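Local coordinates for protein salmonella plasmid virulence: SpvB (Salmonella typhimurium, PDB 6P0X) that is, as a whole, a secreted toxin that probably ADP-ribosylates an arginine of host actin and so blocks filament assembly, this piece being its N-terminal SpvB domain, at residues Leu81-Ser86 and Thr109-Gln114. Sequence-based numbering, arbitrary orientation.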
loop_
_atom_site.group_PDB
_atom_site.type_symbol
_atom_site.label_atom_id
_atom_site.label_comp_id
_atom_site.label_asym_id
_atom_site.label_seq_id
_atom_site.Cartn_x
_atom_site.Cartn_y
_atom_site.Cartn_z
ATOM N N LEU A 81 -19.132 4.784 4.140
ATOM C CA LEU A 81 -19.679 4.691 2.796
ATOM C C LEU A 81 -21.063 4.054 2.808
ATOM O O LEU A 81 -21.470 3.396 3.769
ATOM C CB LEU A 81 -18.752 3.879 1.889
ATOM C CG LEU A 81 -17.349 4.432 1.652
ATOM C CD1 LEU A 81 -16.521 3.413 0.879
ATOM C CD2 LEU A 81 -17.414 5.761 0.917
ATOM N N VAL A 82 -21.783 4.267 1.711
ATOM C CA VAL A 82 -23.089 3.663 1.489
ATOM C C VAL A 82 -23.249 3.475 -0.013
ATOM O O VAL A 82 -22.702 4.242 -0.813
ATOM C CB VAL A 82 -24.225 4.527 2.089
ATOM C CG1 VAL A 82 -24.304 5.880 1.386
ATOM C CG2 VAL A 82 -25.560 3.798 2.020
ATOM N N GLN A 83 -23.977 2.428 -0.396
ATOM C CA GLN A 83 -24.244 2.204 -1.811
ATOM C C GLN A 83 -25.046 3.367 -2.375
ATOM O O GLN A 83 -25.986 3.858 -1.744
ATOM C CB GLN A 83 -25.021 0.905 -2.027
ATOM C CG GLN A 83 -24.297 -0.358 -1.622
ATOM C CD GLN A 83 -24.982 -1.600 -2.167
ATOM O OE1 GLN A 83 -25.704 -1.537 -3.165
ATOM N NE2 GLN A 83 -24.759 -2.735 -1.514
ATOM N N THR A 84 -24.678 3.804 -3.574
ATOM C CA THR A 84 -25.458 4.833 -4.242
ATOM C C THR A 84 -26.828 4.271 -4.591
ATOM O O THR A 84 -26.936 3.163 -5.128
ATOM C CB THR A 84 -24.738 5.318 -5.500
ATOM O OG1 THR A 84 -23.503 5.946 -5.131
ATOM C CG2 THR A 84 -25.607 6.319 -6.264
ATOM N N LEU A 85 -27.874 5.021 -4.249
ATOM C CA LEU A 85 -29.242 4.582 -4.491
ATOM C C LEU A 85 -29.441 4.216 -5.957
ATOM O O LEU A 85 -29.177 5.022 -6.852
ATOM C CB LEU A 85 -30.226 5.671 -4.065
ATOM C CG LEU A 85 -31.681 5.210 -4.017
ATOM C CD1 LEU A 85 -31.819 4.018 -3.083
ATOM C CD2 LEU A 85 -32.609 6.342 -3.593
ATOM N N SER A 86 -29.888 2.988 -6.196
ATOM C CA SER A 86 -30.147 2.505 -7.547
ATOM C C SER A 86 -31.443 3.096 -8.089
ATOM O O SER A 86 -32.474 3.070 -7.410
ATOM C CB SER A 86 -30.221 0.979 -7.555
ATOM O OG SER A 86 -30.411 0.484 -8.868
ATOM N N THR A 109 -19.476 -7.538 -11.395
ATOM C CA THR A 109 -20.530 -6.772 -10.744
ATOM C C THR A 109 -19.891 -5.543 -10.112
ATOM O O THR A 109 -18.991 -5.669 -9.268
ATOM C CB THR A 109 -21.251 -7.614 -9.694
ATOM O OG1 THR A 109 -21.893 -8.728 -10.328
ATOM C CG2 THR A 109 -22.294 -6.778 -8.965
ATOM N N VAL A 110 -20.322 -4.359 -10.541
ATOM C CA VAL A 110 -19.699 -3.101 -10.147
ATOM C C VAL A 110 -20.727 -2.280 -9.387
ATOM O O VAL A 110 -21.775 -1.920 -9.940
ATOM C CB VAL A 110 -19.167 -2.327 -11.363
ATOM C CG1 VAL A 110 -18.553 -1.005 -10.923
ATOM C CG2 VAL A 110 -18.156 -3.179 -12.119
ATOM N N THR A 111 -20.419 -1.976 -8.129
ATOM C CA THR A 111 -21.321 -1.263 -7.232
ATOM C C THR A 111 -20.689 0.067 -6.852
ATOM O O THR A 111 -19.583 0.094 -6.306
ATOM C CB THR A 111 -21.609 -2.090 -5.976
ATOM O OG1 THR A 111 -22.031 -3.409 -6.351
ATOM C CG2 THR A 111 -22.694 -1.430 -5.138
ATOM N N ARG A 112 -21.389 1.161 -7.127
ATOM C CA ARG A 112 -20.889 2.475 -6.756
ATOM C C ARG A 112 -21.150 2.744 -5.278
ATOM O O ARG A 112 -22.240 2.478 -4.765
ATOM C CB ARG A 112 -21.557 3.563 -7.595
ATOM C CG ARG A 112 -21.216 4.968 -7.124
ATOM C CD ARG A 112 -21.531 6.025 -8.162
ATOM N NE ARG A 112 -21.050 7.332 -7.729
ATOM C CZ ARG A 112 -21.434 8.490 -8.255
ATOM N NH1 ARG A 112 -22.323 8.517 -9.242
ATOM N NH2 ARG A 112 -20.930 9.624 -7.786
ATOM N N TYR A 113 -20.143 3.282 -4.596
ATOM C CA TYR A 113 -20.258 3.678 -3.200
ATOM C C TYR A 113 -19.947 5.160 -3.064
ATOM O O TYR A 113 -19.188 5.726 -3.856
ATOM C CB TYR A 113 -19.321 2.861 -2.296
ATOM C CG TYR A 113 -19.823 1.467 -1.996
ATOM C CD1 TYR A 113 -19.626 0.420 -2.889
ATOM C CD2 TYR A 113 -20.504 1.203 -0.817
ATOM C CE1 TYR A 113 -20.093 -0.857 -2.607
ATOM C CE2 TYR A 113 -20.973 -0.063 -0.527
ATOM C CZ TYR A 113 -20.766 -1.089 -1.421
ATOM O OH TYR A 113 -21.240 -2.343 -1.118
ATOM N N GLN A 114 -20.531 5.783 -2.046
ATOM C CA GLN A 114 -20.348 7.209 -1.822
ATOM C C GLN A 114 -20.402 7.482 -0.331
ATOM O O GLN A 114 -20.946 6.674 0.432
ATOM C CB GLN A 114 -21.421 8.016 -2.567
ATOM C CG GLN A 114 -22.823 7.861 -2.006
ATOM C CD GLN A 114 -23.861 8.566 -2.851
ATOM O OE1 GLN A 114 -23.925 8.357 -4.063
ATOM N NE2 GLN A 114 -24.681 9.401 -2.222
HETATM O O HOH W 1 -22.927 -2.669 0.725
#
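Q83 lays its aliphatic stem along the Y113 ring, CG 3.5 Å from CE2, and the two side chains run on side by side in the same direction, amide and ring planes 62° apart. At their ends a water joins them, lying in the plane of the ring at its edge and accepting from Q83 NE2 at 2.9 Å. The T111 methyl CG2 packs against the Q83 amide, 3.6 Å from OE1. Q83 and Y113 form a non-hydrogen-bonded antiparallel pair whose side chains set out in diverging directions, yet the extended Q83 chain still comes alongside the ring, whereas V82 and Q114 project together from a hydrogen-bonded pair, with V82 N to Q114 O and Q114 N to V82 O both 2.9 Å. T84 then leaves the strand yet stays tied: its N reaches R112 O at 3.0 Å, nearly straight at 173° although above the carbonyl plane, and its OG1 donates to Q114 OE1 at 2.7 Å. With OG1 beside its own backbone N (chi1 -64°), T84 also brings this hydroxyl against the stem of R112. Short strand 81-83 thus borders one end of strand 107-115, whose other neighbours are strands 94-96 and 123-129; Y113 meets F73 edge-to-face, and N92 holds both T84 O and R112 N.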